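Local coordinates for protein SYE1 (Shewanella oneidensis, PDB 4AWT) that probably works as an FMN-dependent oxidoreductase acting on CH-CH groups, with NAD or NADP as partner, as in relatives of Old Yellow Enzyme, at residues T108-I113 with D144-R149; A270-D275 with A299-A304; V295-G300 with A316-F321. The protein carries 1 engineered substitution. One frame throughout, in Å; residues are numbered along the deposited sequence.

Contact 1. Residues T108-I113 with D144-R149; sequences THPDNI and DVAVPR
Thr108 meets Val145 and Ala146 in a loop-to-loop contact held by one backbone hydrogen bond, at the periphery of the fold, within the long excursion between barrel strand 96-102 and helix 153-172. The bond runs from Ala146 N to Thr108 O over 3.3 Å, with an N-H...O angle of 159°, long but fairly straight. The same oxygen also has Val145 beside it: Val145 CA lies 3.4 Å from Thr108 O as a CA-H...O contact. The side chain of Thr108 sets out away from the partner loop, and its OG1 bonds to the carbonyl of Lys66.

Two further touches widen the junction. His109 carries CG anti to its backbone N (chi1 -175°), a setting that brings the edge of the imidazole up to the neighbouring loop, where CD2 approaches Asp144 O at 3.4 Å, near the ring plane. Next to it, Pro110 CD packs on Ala146 CB at 3.7 Å, a less certain touch because it is measured in one of two modelled conformers of the proline. Asp111 N helps set the rotation of the imidazole, donating to His109 ND1 over 3.2 Å from a position 18° out of the plane. An accepting ND1 is consistent with a neutral imidazole.

Thr108 to Pro110, leading into a short 3-10 turn, thus meet an extended segment that continues from strand 141-144. Such packing of irregular segments and short strands is consistent with the elaborated loop after the third barrel strand, as in Old Yellow Enzyme relatives, where it forms a cap on the TIM barrel.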
loop_
_atom_site.group_PDB
_atom_site.type_symbol
_atom_site.label_atom_id
_atom_site.label_comp_id
_atom_site.label_asym_id
_atom_site.label_seq_id
_atom_site.Cartn_x
_atom_site.Cartn_y
_atom_site.Cartn_z
ATOM N N THR A 108 7.621 2.519 -13.410
ATOM C CA THR A 108 8.914 1.896 -13.226
ATOM C C THR A 108 9.802 2.314 -14.396
ATOM O O THR A 108 9.452 3.090 -15.274
ATOM C CB THR A 108 8.784 0.390 -13.065
ATOM O OG1 THR A 108 10.045 -0.107 -12.611
ATOM C CG2 THR A 108 8.351 -0.313 -14.342
ATOM N N HIS A 109 11.004 1.787 -14.342
ATOM C CA HIS A 109 12.035 1.988 -15.345
ATOM C C HIS A 109 12.635 0.623 -15.622
ATOM O O HIS A 109 12.772 -0.159 -14.668
ATOM C CB HIS A 109 13.084 2.959 -14.822
ATOM C CG HIS A 109 14.098 3.324 -15.796
ATOM N ND1 HIS A 109 15.168 2.614 -16.076
ATOM C CD2 HIS A 109 14.237 4.414 -16.577
ATOM C CE1 HIS A 109 15.923 3.105 -17.007
ATOM N NE2 HIS A 109 15.379 4.274 -17.340
ATOM N N PRO A 110 13.034 0.317 -16.847
ATOM C CA PRO A 110 13.666 -0.971 -17.146
ATOM C C PRO A 110 14.774 -1.374 -16.200
ATOM O O PRO A 110 14.966 -2.573 -15.934
ATOM C CB PRO A 110 14.150 -0.782 -18.618
ATOM C CG PRO A 110 13.052 0.099 -19.141
ATOM C CD PRO A 110 12.849 1.132 -18.066
ATOM N N ASP A 111 15.560 -0.530 -15.705
ATOM C CA ASP A 111 16.651 -0.772 -14.795
ATOM C C ASP A 111 16.135 -1.468 -13.529
ATOM O O ASP A 111 16.922 -2.166 -12.904
ATOM C CB ASP A 111 17.402 0.469 -14.402
ATOM C CG ASP A 111 18.249 1.094 -15.413
ATOM O OD1 ASP A 111 18.362 0.563 -16.546
ATOM O OD2 ASP A 111 18.901 2.161 -15.124
ATOM N N ASN A 112 14.895 -1.283 -13.141
ATOM C CA ASN A 112 14.364 -1.940 -11.963
ATOM C C ASN A 112 13.704 -3.251 -12.226
ATOM O O ASN A 112 13.343 -3.937 -11.282
ATOM C CB ASN A 112 13.367 -0.979 -11.286
ATOM C CG ASN A 112 14.007 0.204 -10.649
ATOM O OD1 ASN A 112 15.163 0.121 -10.218
ATOM N ND2 ASN A 112 13.303 1.308 -10.512
ATOM N N ILE A 113 13.529 -3.617 -13.504
ATOM C CA ILE A 113 12.808 -4.806 -13.881
ATOM C C ILE A 113 13.589 -5.621 -14.918
ATOM O O ILE A 113 13.077 -6.153 -15.880
ATOM C CB ILE A 113 11.375 -4.511 -14.335
ATOM C CG1 ILE A 113 11.288 -3.545 -15.519
ATOM C CG2 ILE A 113 10.547 -3.966 -13.149
ATOM C CD1 ILE A 113 9.917 -3.467 -16.131
ATOM N N ASP A 144 12.902 9.352 -15.323
ATOM C CA ASP A 144 11.594 9.315 -15.927
ATOM C C ASP A 144 11.133 7.882 -16.111
ATOM O O ASP A 144 11.942 6.978 -16.427
ATOM C CB ASP A 144 11.646 9.965 -17.303
ATOM C CG ASP A 144 11.793 11.462 -17.229
ATOM O OD1 ASP A 144 11.697 12.043 -16.154
ATOM O OD2 ASP A 144 11.959 12.066 -18.310
ATOM N N VAL A 145 9.857 7.609 -15.946
ATOM C CA VAL A 145 9.316 6.314 -16.244
ATOM C C VAL A 145 9.375 6.051 -17.739
ATOM O O VAL A 145 9.469 6.975 -18.545
ATOM C CB VAL A 145 7.869 6.201 -15.725
ATOM C CG1 VAL A 145 7.859 6.215 -14.212
ATOM C CG2 VAL A 145 6.957 7.285 -16.291
ATOM N N ALA A 146 9.251 4.776 -18.089
ATOM C CA ALA A 146 9.249 4.297 -19.448
ATOM C C ALA A 146 7.861 4.100 -20.012
ATOM O O ALA A 146 6.882 3.986 -19.299
ATOM C CB ALA A 146 10.058 3.035 -19.572
ATOM N N VAL A 147 7.742 4.021 -21.344
ATOM C CA VAL A 147 6.503 3.732 -21.995
ATOM C C VAL A 147 6.160 2.263 -21.880
ATOM O O VAL A 147 6.999 1.443 -22.264
ATOM C CB VAL A 147 6.546 4.140 -23.503
ATOM C CG1 VAL A 147 5.271 3.742 -24.188
ATOM C CG2 VAL A 147 6.776 5.634 -23.703
ATOM N N PRO A 148 4.993 1.894 -21.382
ATOM C CA PRO A 148 4.707 0.488 -21.181
ATOM C C PRO A 148 4.171 -0.188 -22.450
ATOM O O PRO A 148 3.743 0.488 -23.388
ATOM C CB PRO A 148 3.610 0.517 -20.124
ATOM C CG PRO A 148 2.834 1.761 -20.471
ATOM C CD PRO A 148 3.914 2.755 -20.881
ATOM N N ARG A 149 4.153 -1.500 -22.397
ATOM C CA ARG A 149 3.396 -2.310 -23.350
ATOM C C ARG A 149 2.085 -2.740 -22.716
ATOM O O ARG A 149 1.995 -2.882 -21.479
ATOM C CB ARG A 149 4.208 -3.509 -23.850
ATOM C CG ARG A 149 4.554 -4.506 -22.772
ATOM C CD ARG A 149 5.354 -5.668 -23.350
ATOM N NE ARG A 149 5.612 -6.710 -22.380
ATOM C CZ ARG A 149 4.714 -7.602 -21.988
ATOM N NH1 ARG A 149 3.534 -7.672 -22.526
ATOM N NH2 ARG A 149 5.059 -8.434 -21.031
#

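Contact 2. Residues A270-D275 with A299-A304; sequences AEVDWD and AGRYNA. With BOG (octyl beta-D-glucopyranoside), chain D; FMN (flavin mononucleotide), chain B; SO4 (sulfate ion), chain C.
The Tyr302 ring meets Glu271 at its edge: Glu271 OE1 lies near the ring plane, 2.6 Å from Tyr302 OH, and the carboxylate plane is turned 68° from the ring. Gly300 N sits at another part of that edge. The Trp274 indole, by contrast, has bound groups about it. BOG C3' from the octyl chain of the detergent lies 3.3 Å above one face; the flavin rim covers the other more loosely, FMN C9 lying 4.2 Å from the plane and the C8M methyl coming obliquely to Trp274 CH2. At the indole edge, NE1 donates to BOG O5. The Arg301 guanidinium, in one of two modelled conformers, has at its edge a sulfate probably from the crystallisation liquor, with Arg301 NH2 2.8 Å from SO4 O2 and NH1 bonding to O3; Arg323 grips the same anion.

Tyr302 OH donates to the syn side of OE1, 15° out of the carboxylate plane. Glu271 can span this distance because its CG is anti to the backbone N (chi1 -175°) and the chain beyond is extended. OE2 forms a salt bridge with Lys285, so both carboxylate oxygens are engaged.

Between the backbones, Glu271 N donates to Ala299 O at 2.8 Å, finishing the parallel pairing of Ala270 with Ala299. Beyond it, Val272 CB packs 3.6 Å from Gly300 CA, an approach made easy by the lack of a side chain there. The neighbouring Val272 N is buried without a partner.

Gly300 leads directly into the phosphate site, where Arg301 N donates to FMN O2P over 2.8 Å. Loops following consecutive strands thus meet around the cofactor at the C-terminal mouth of the barrel, the usual place of a TIM-barrel active site.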
loop_
_atom_site.group_PDB
_atom_site.type_symbol
_atom_site.label_atom_id
_atom_site.label_comp_id
_atom_site.label_asym_id
_atom_site.label_seq_id
_atom_site.Cartn_x
_atom_site.Cartn_y
_atom_site.Cartn_z
ATOM N N ALA A 270 -6.327 5.885 0.296
ATOM C CA ALA A 270 -5.173 6.768 0.298
ATOM C C ALA A 270 -5.663 8.142 -0.163
ATOM O O ALA A 270 -5.881 8.398 -1.353
ATOM C CB ALA A 270 -4.102 6.241 -0.622
ATOM N N GLU A 271 -5.960 8.995 0.810
ATOM C CA GLU A 271 -6.617 10.264 0.601
ATOM C C GLU A 271 -5.707 11.379 0.135
ATOM O O GLU A 271 -6.169 12.366 -0.457
ATOM C CB GLU A 271 -7.343 10.627 1.934
ATOM C CG GLU A 271 -8.197 11.842 1.928
ATOM C CD GLU A 271 -8.997 12.002 3.194
ATOM O OE1 GLU A 271 -8.938 11.078 4.057
ATOM O OE2 GLU A 271 -9.671 13.031 3.328
ATOM N N VAL A 272 -4.421 11.261 0.433
ATOM C CA VAL A 272 -3.372 12.192 0.018
ATOM C C VAL A 272 -2.221 11.370 -0.496
ATOM O O VAL A 272 -1.920 10.318 0.101
ATOM C CB VAL A 272 -2.903 13.064 1.194
ATOM C CG1 VAL A 272 -1.730 13.954 0.791
ATOM C CG2 VAL A 272 -4.044 13.884 1.772
ATOM N N ASP A 273 -1.561 11.830 -1.555
ATOM C CA ASP A 273 -0.295 11.224 -1.921
ATOM C C ASP A 273 0.689 12.377 -2.104
ATOM O O ASP A 273 0.543 13.258 -2.946
ATOM C CB ASP A 273 -0.423 10.373 -3.172
ATOM C CG ASP A 273 0.651 9.342 -3.331
ATOM O OD1 ASP A 273 1.071 8.744 -2.330
ATOM O OD2 ASP A 273 1.038 9.093 -4.511
ATOM N N TRP A 274 1.634 12.418 -1.162
ATOM C CA TRP A 274 2.623 13.498 -1.052
ATOM C C TRP A 274 1.897 14.828 -0.838
ATOM O O TRP A 274 1.319 15.033 0.241
ATOM C CB TRP A 274 3.605 13.480 -2.187
ATOM C CG TRP A 274 4.431 12.242 -2.139
ATOM C CD1 TRP A 274 4.298 11.143 -2.916
ATOM C CD2 TRP A 274 5.489 11.979 -1.234
ATOM N NE1 TRP A 274 5.225 10.212 -2.563
ATOM C CE2 TRP A 274 5.969 10.694 -1.541
ATOM C CE3 TRP A 274 6.101 12.667 -0.199
ATOM C CZ2 TRP A 274 7.024 10.098 -0.859
ATOM C CZ3 TRP A 274 7.171 12.045 0.462
ATOM C CH2 TRP A 274 7.594 10.786 0.111
ATOM N N ASP A 275 1.967 15.729 -1.832
ATOM C CA ASP A 275 1.351 17.050 -1.834
ATOM C C ASP A 275 0.013 17.052 -2.573
ATOM O O ASP A 275 -0.628 18.123 -2.683
ATOM C CB ASP A 275 2.270 18.097 -2.497
ATOM C CG ASP A 275 2.856 17.723 -3.848
ATOM O OD1 ASP A 275 2.836 16.526 -4.276
ATOM O OD2 ASP A 275 3.390 18.701 -4.482
ATOM N N ALA A 299 -5.907 7.295 5.152
ATOM C CA ALA A 299 -4.624 7.902 5.457
ATOM C C ALA A 299 -4.420 9.102 4.536
ATOM O O ALA A 299 -4.823 9.071 3.370
ATOM C CB ALA A 299 -3.459 6.942 5.241
ATOM N N GLY A 300 -3.773 10.129 5.063
ATOM C CA GLY A 300 -3.370 11.294 4.282
ATOM C C GLY A 300 -3.605 12.566 5.093
ATOM O O GLY A 300 -4.717 13.009 5.255
ATOM N N ARG A 301 -2.481 13.109 5.591
ATOM C CA ARG A 301 -2.495 14.381 6.312
ATOM C C ARG A 301 -3.394 14.364 7.552
ATOM O O ARG A 301 -3.882 15.416 7.964
ATOM C CB ARG A 301 -2.757 15.597 5.446
ATOM C CG ARG A 301 -1.682 15.832 4.412
ATOM C CD ARG A 301 -0.311 16.057 4.984
ATOM N NE ARG A 301 0.601 16.648 3.987
ATOM C CZ ARG A 301 1.922 16.695 4.121
ATOM N NH1 ARG A 301 2.540 16.177 5.141
ATOM N NH2 ARG A 301 2.607 17.290 3.140
ATOM N N TYR A 302 -3.565 13.236 8.185
ATOM C CA TYR A 302 -4.286 13.215 9.456
ATOM C C TYR A 302 -3.344 13.620 10.580
ATOM O O TYR A 302 -2.160 13.327 10.624
ATOM C CB TYR A 302 -4.898 11.842 9.769
ATOM C CG TYR A 302 -6.127 11.627 8.929
ATOM C CD1 TYR A 302 -6.059 11.121 7.634
ATOM C CD2 TYR A 302 -7.389 12.005 9.390
ATOM C CE1 TYR A 302 -7.168 10.995 6.844
ATOM C CE2 TYR A 302 -8.513 11.849 8.615
ATOM C CZ TYR A 302 -8.411 11.366 7.331
ATOM O OH TYR A 302 -9.555 11.246 6.564
ATOM N N ASN A 303 -3.939 14.310 11.569
ATOM C CA ASN A 303 -3.392 14.562 12.885
ATOM C C ASN A 303 -4.380 13.998 13.903
ATOM O O ASN A 303 -5.366 13.360 13.543
ATOM C CB ASN A 303 -3.112 16.051 13.069
ATOM C CG ASN A 303 -4.352 16.895 12.949
ATOM O OD1 ASN A 303 -5.458 16.399 13.021
ATOM N ND2 ASN A 303 -4.225 18.197 12.780
ATOM N N ALA A 304 -4.066 14.141 15.188
ATOM C CA ALA A 304 -4.917 13.539 16.179
ATOM C C ALA A 304 -6.341 14.045 16.104
ATOM O O ALA A 304 -7.279 13.282 16.257
ATOM C CB ALA A 304 -4.360 13.832 17.588
HETATM C C1 BOG D . 7.362 7.436 -4.022
HETATM O O1 BOG D . 8.169 8.526 -3.671
HETATM C C2 BOG D . 7.645 6.225 -3.189
HETATM O O2 BOG D . 8.949 5.733 -3.410
HETATM C C3 BOG D . 6.686 5.063 -3.494
HETATM O O3 BOG D . 6.832 4.046 -2.543
HETATM C C4 BOG D . 5.252 5.592 -3.348
HETATM O O4 BOG D . 4.370 4.579 -3.697
HETATM C C5 BOG D . 5.014 6.849 -4.177
HETATM O O5 BOG D . 5.968 7.798 -3.743
HETATM C C6 BOG D . 3.620 7.391 -3.998
HETATM O O6 BOG D . 3.518 8.489 -4.888
HETATM C "C1'" BOG D . 8.379 9.462 -4.702
HETATM C "C2'" BOG D . 9.397 10.554 -4.387
HETATM C "C3'" BOG D . 9.215 11.195 -3.045
HETATM C "C4'" BOG D . 9.873 12.530 -2.716
HETATM C "C5'" BOG D . 10.793 12.309 -1.511
HETATM C "C6'" BOG D . 12.261 12.430 -1.924
HETATM C "C7'" BOG D . 13.172 12.176 -0.710
HETATM C "C8'" BOG D . 14.500 12.850 -1.036
HETATM N N1 FMN B . 1.776 4.046 -0.065
HETATM C C2 FMN B . 1.601 2.779 -0.421
HETATM O O2 FMN B . 0.456 2.297 -0.628
HETATM N N3 FMN B . 2.696 1.940 -0.575
HETATM C C4 FMN B . 4.001 2.359 -0.372
HETATM O O4 FMN B . 4.925 1.506 -0.430
HETATM C C4A FMN B . 4.173 3.716 -0.108
HETATM N N5 FMN B . 5.453 4.252 0.018
HETATM C C5A FMN B . 5.575 5.495 0.697
HETATM C C6 FMN B . 6.813 5.942 1.085
HETATM C C7 FMN B . 6.981 7.159 1.788
HETATM C C7M FMN B . 8.358 7.520 2.289
HETATM C C8 FMN B . 5.876 7.919 2.030
HETATM C C8M FMN B . 5.960 9.219 2.804
HETATM C C9 FMN B . 4.601 7.477 1.624
HETATM C C9A FMN B . 4.433 6.258 0.963
HETATM N N10 FMN B . 3.153 5.783 0.610
HETATM C C10 FMN B . 3.022 4.491 0.137
HETATM C "C1'" FMN B . 1.970 6.576 0.957
HETATM C "C2'" FMN B . 1.601 6.505 2.450
HETATM O "O2'" FMN B . 1.113 5.217 2.785
HETATM C "C3'" FMN B . 0.510 7.487 2.827
HETATM O "O3'" FMN B . -0.730 7.169 2.213
HETATM C "C4'" FMN B . 0.840 8.964 2.544
HETATM O "O4'" FMN B . 2.158 9.297 2.952
HETATM C "C5'" FMN B . -0.195 9.911 3.121
HETATM O "O5'" FMN B . -0.251 9.819 4.555
HETATM P P FMN B . 0.525 10.914 5.454
HETATM O O1P FMN B . 1.999 10.686 5.229
HETATM O O2P FMN B . 0.082 12.281 4.984
HETATM O O3P FMN B . 0.081 10.575 6.855
HETATM S S SO4 C . 6.266 16.570 3.874
HETATM O O1 SO4 C . 6.323 15.470 2.799
HETATM O O2 SO4 C . 5.401 17.604 3.419
HETATM O O3 SO4 C . 5.392 16.022 5.050
HETATM O O4 SO4 C . 7.516 16.858 4.516
#

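Contact 3. Residues V295-G300 with A316-F321; sequences VLIYAG and ADMIGF. With FMN (flavin mononucleotide), chain B.
The backbone of Leu296 is satisfied by both the backbone and the carboxylate of Asp317. Leu296 N donates to Asp317 OD2 at 2.9 Å, on the anti side and 15° out of the carboxylate plane; OD2 also takes a salt bridge from Arg289. CG of Asp317 is anti to the carbonyl carbon (chi1 -57°), which sets the carboxylate beside its own backbone N, on the side of Leu296. Leu296 O accepts twice, from Asp317 N at 2.8 Å and from Met318 N at 3.1 Å. Two consecutive N-H groups thus converge on one carbonyl, an arrangement resembling a beta bulge at the start of strand 318-320.

Further along, the ladder is regular. Tyr298 N donates to Met318 O over 3.2 Å, and Gly320 N to Tyr298 O over 2.8 Å. Ile297 turns its backbone polar groups to the strand on its other flank, bonding with Leu267 and Ile269. Beyond the last of these rungs, a water replaces direct contact: it accepts from Gly300 N at 2.8 Å and bridges to Gly320 O and FMN O3P, 2.7 Å from each.

Side chains line both faces of the pair. Ile297 and Met318 run alongside each other on one face, CG1 of Ile297 against CB of Met318, before the methionine tip turns off. On the face of Tyr298 and Ile319, CD1 of Ile319 reaches Tyr298 CB, and the tyrosine ring also meets Ala316, just before the strand, Tyr298 CD1 lying 3.8 Å from Ala316 CB.

Strand 295-299, helix 304-312 and strand 318-320 form a beta-alpha-beta crossover, here the seventh and eighth strands of a TIM barrel, whose ends lead to the flavin phosphate.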
loop_
_atom_site.group_PDB
_atom_site.type_symbol
_atom_site.label_atom_id
_atom_site.label_comp_id
_atom_site.label_asym_id
_atom_site.label_seq_id
_atom_site.Cartn_x
_atom_site.Cartn_y
_atom_site.Cartn_z
ATOM N N VAL A 295 -14.105 -2.886 7.648
ATOM C CA VAL A 295 -13.273 -1.870 8.327
ATOM C C VAL A 295 -12.755 -0.901 7.287
ATOM O O VAL A 295 -12.143 -1.282 6.298
ATOM C CB VAL A 295 -12.124 -2.558 9.092
ATOM C CG1 VAL A 295 -11.125 -1.536 9.589
ATOM C CG2 VAL A 295 -12.697 -3.379 10.244
ATOM N N LEU A 296 -13.007 0.404 7.531
ATOM C CA LEU A 296 -12.610 1.441 6.600
ATOM C C LEU A 296 -11.462 2.230 7.205
ATOM O O LEU A 296 -11.558 2.768 8.316
ATOM C CB LEU A 296 -13.910 2.197 6.311
ATOM C CG LEU A 296 -13.880 3.256 5.235
ATOM C CD1 LEU A 296 -13.332 2.723 3.918
ATOM C CD2 LEU A 296 -15.283 3.821 5.007
ATOM N N ILE A 297 -10.356 2.291 6.473
ATOM C CA ILE A 297 -9.138 2.948 6.879
ATOM C C ILE A 297 -8.887 4.120 5.944
ATOM O O ILE A 297 -8.994 3.949 4.731
ATOM C CB ILE A 297 -7.928 1.992 6.830
ATOM C CG1 ILE A 297 -8.221 0.667 7.507
ATOM C CG2 ILE A 297 -6.696 2.681 7.363
ATOM C CD1 ILE A 297 -7.093 -0.329 7.510
ATOM N N TYR A 298 -8.549 5.297 6.478
ATOM C CA TYR A 298 -8.099 6.426 5.671
ATOM C C TYR A 298 -6.703 6.823 6.115
ATOM O O TYR A 298 -6.403 6.796 7.304
ATOM C CB TYR A 298 -9.015 7.645 5.806
ATOM C CG TYR A 298 -10.307 7.546 5.051
ATOM C CD1 TYR A 298 -11.366 6.783 5.491
ATOM C CD2 TYR A 298 -10.470 8.240 3.874
ATOM C CE1 TYR A 298 -12.549 6.731 4.806
ATOM C CE2 TYR A 298 -11.663 8.166 3.150
ATOM C CZ TYR A 298 -12.709 7.403 3.629
ATOM O OH TYR A 298 -13.854 7.405 2.914
ATOM N N ALA A 299 -5.907 7.295 5.152
ATOM C CA ALA A 299 -4.624 7.902 5.457
ATOM C C ALA A 299 -4.420 9.102 4.536
ATOM O O ALA A 299 -4.823 9.071 3.370
ATOM C CB ALA A 299 -3.459 6.942 5.241
ATOM N N GLY A 300 -3.773 10.129 5.063
ATOM C CA GLY A 300 -3.370 11.294 4.282
ATOM C C GLY A 300 -3.605 12.566 5.093
ATOM O O GLY A 300 -4.717 13.009 5.255
ATOM N N ALA A 316 -14.684 6.781 9.155
ATOM C CA ALA A 316 -13.568 5.868 9.174
ATOM C C ALA A 316 -13.631 5.044 10.447
ATOM O O ALA A 316 -14.080 5.541 11.481
ATOM C CB ALA A 316 -12.244 6.642 9.175
ATOM N N ASP A 317 -13.076 3.835 10.380
ATOM C CA ASP A 317 -12.859 3.044 11.563
ATOM C C ASP A 317 -11.429 3.135 12.088
ATOM O O ASP A 317 -11.203 3.022 13.298
ATOM C CB ASP A 317 -13.209 1.584 11.276
ATOM C CG ASP A 317 -14.599 1.429 10.806
ATOM O OD1 ASP A 317 -15.531 1.896 11.518
ATOM O OD2 ASP A 317 -14.813 0.872 9.693
ATOM N N MET A 318 -10.470 3.287 11.191
ATOM C CA MET A 318 -9.064 3.379 11.525
ATOM C C MET A 318 -8.434 4.477 10.691
ATOM O O MET A 318 -8.910 4.771 9.593
ATOM C CB MET A 318 -8.328 2.083 11.312
ATOM C CG MET A 318 -8.905 0.873 12.013
ATOM S SD MET A 318 -7.931 -0.619 11.814
ATOM C CE MET A 318 -6.637 -0.316 13.011
ATOM N N ILE A 319 -7.332 5.029 11.192
ATOM C CA ILE A 319 -6.644 6.106 10.527
ATOM C C ILE A 319 -5.154 5.772 10.465
ATOM O O ILE A 319 -4.547 5.440 11.479
ATOM C CB ILE A 319 -6.879 7.463 11.220
ATOM C CG1 ILE A 319 -8.351 7.838 11.214
ATOM C CG2 ILE A 319 -6.008 8.547 10.593
ATOM C CD1 ILE A 319 -8.918 8.202 9.857
ATOM N N GLY A 320 -4.592 5.891 9.252
ATOM C CA GLY A 320 -3.183 5.740 9.081
ATOM C C GLY A 320 -2.468 7.080 9.113
ATOM O O GLY A 320 -2.976 8.090 8.641
ATOM N N PHE A 321 -1.240 7.035 9.650
ATOM C CA PHE A 321 -0.339 8.188 9.733
ATOM C C PHE A 321 0.961 7.765 9.100
ATOM O O PHE A 321 1.629 6.858 9.634
ATOM C CB PHE A 321 -0.092 8.607 11.183
ATOM C CG PHE A 321 -1.347 8.949 11.943
ATOM C CD1 PHE A 321 -2.119 7.966 12.517
ATOM C CD2 PHE A 321 -1.763 10.254 12.086
ATOM C CE1 PHE A 321 -3.259 8.254 13.223
ATOM C CE2 PHE A 321 -2.907 10.543 12.805
ATOM C CZ PHE A 321 -3.633 9.541 13.392
HETATM N N1 FMN B . 1.776 4.046 -0.065
HETATM C C2 FMN B . 1.601 2.779 -0.421
HETATM O O2 FMN B . 0.456 2.297 -0.628
HETATM N N3 FMN B . 2.696 1.940 -0.575
HETATM C C4 FMN B . 4.001 2.359 -0.372
HETATM O O4 FMN B . 4.925 1.506 -0.430
HETATM C C4A FMN B . 4.173 3.716 -0.108
HETATM N N5 FMN B . 5.453 4.252 0.018
HETATM C C5A FMN B . 5.575 5.495 0.697
HETATM C C6 FMN B . 6.813 5.942 1.085
HETATM C C7 FMN B . 6.981 7.159 1.788
HETATM C C7M FMN B . 8.358 7.520 2.289
HETATM C C8 FMN B . 5.876 7.919 2.030
HETATM C C8M FMN B . 5.960 9.219 2.804
HETATM C C9 FMN B . 4.601 7.477 1.624
HETATM C C9A FMN B . 4.433 6.258 0.963
HETATM N N10 FMN B . 3.153 5.783 0.610
HETATM C C10 FMN B . 3.022 4.491 0.137
HETATM C "C1'" FMN B . 1.970 6.576 0.957
HETATM C "C2'" FMN B . 1.601 6.505 2.450
HETATM O "O2'" FMN B . 1.113 5.217 2.785
HETATM C "C3'" FMN B . 0.510 7.487 2.827
HETATM O "O3'" FMN B . -0.730 7.169 2.213
HETATM C "C4'" FMN B . 0.840 8.964 2.544
HETATM O "O4'" FMN B . 2.158 9.297 2.952
HETATM C "C5'" FMN B . -0.195 9.911 3.121
HETATM O "O5'" FMN B . -0.251 9.819 4.555
HETATM P P FMN B . 0.525 10.914 5.454
HETATM O O1P FMN B . 1.999 10.686 5.229
HETATM O O2P FMN B . 0.082 12.281 4.984
HETATM O O3P FMN B . 0.081 10.575 6.855
HETATM O O HOH W 1 -2.513 10.524 7.553
#

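In the fold
Contacts 2 and 3 are buried neighbours, with centres about 10 Å apart. They share Ala299 and Gly300 and both touch FMN: contact 3 supplies the strand framework, contact 2 the loops that follow strands 266-270 and 295-299. Tyr302 joins them, packing its ring on Ile319. Contact 1 lies apart, its centre about 31 Å from that of contact 3 and across the centre of the chain, in a partly buried loop excursion. The chemistry follows the setting: regular backbone pairing with apolar faces in the barrel wall, charged and aromatic groups with bound anions at its mouth, and a single backbone bond with small touches at the periphery.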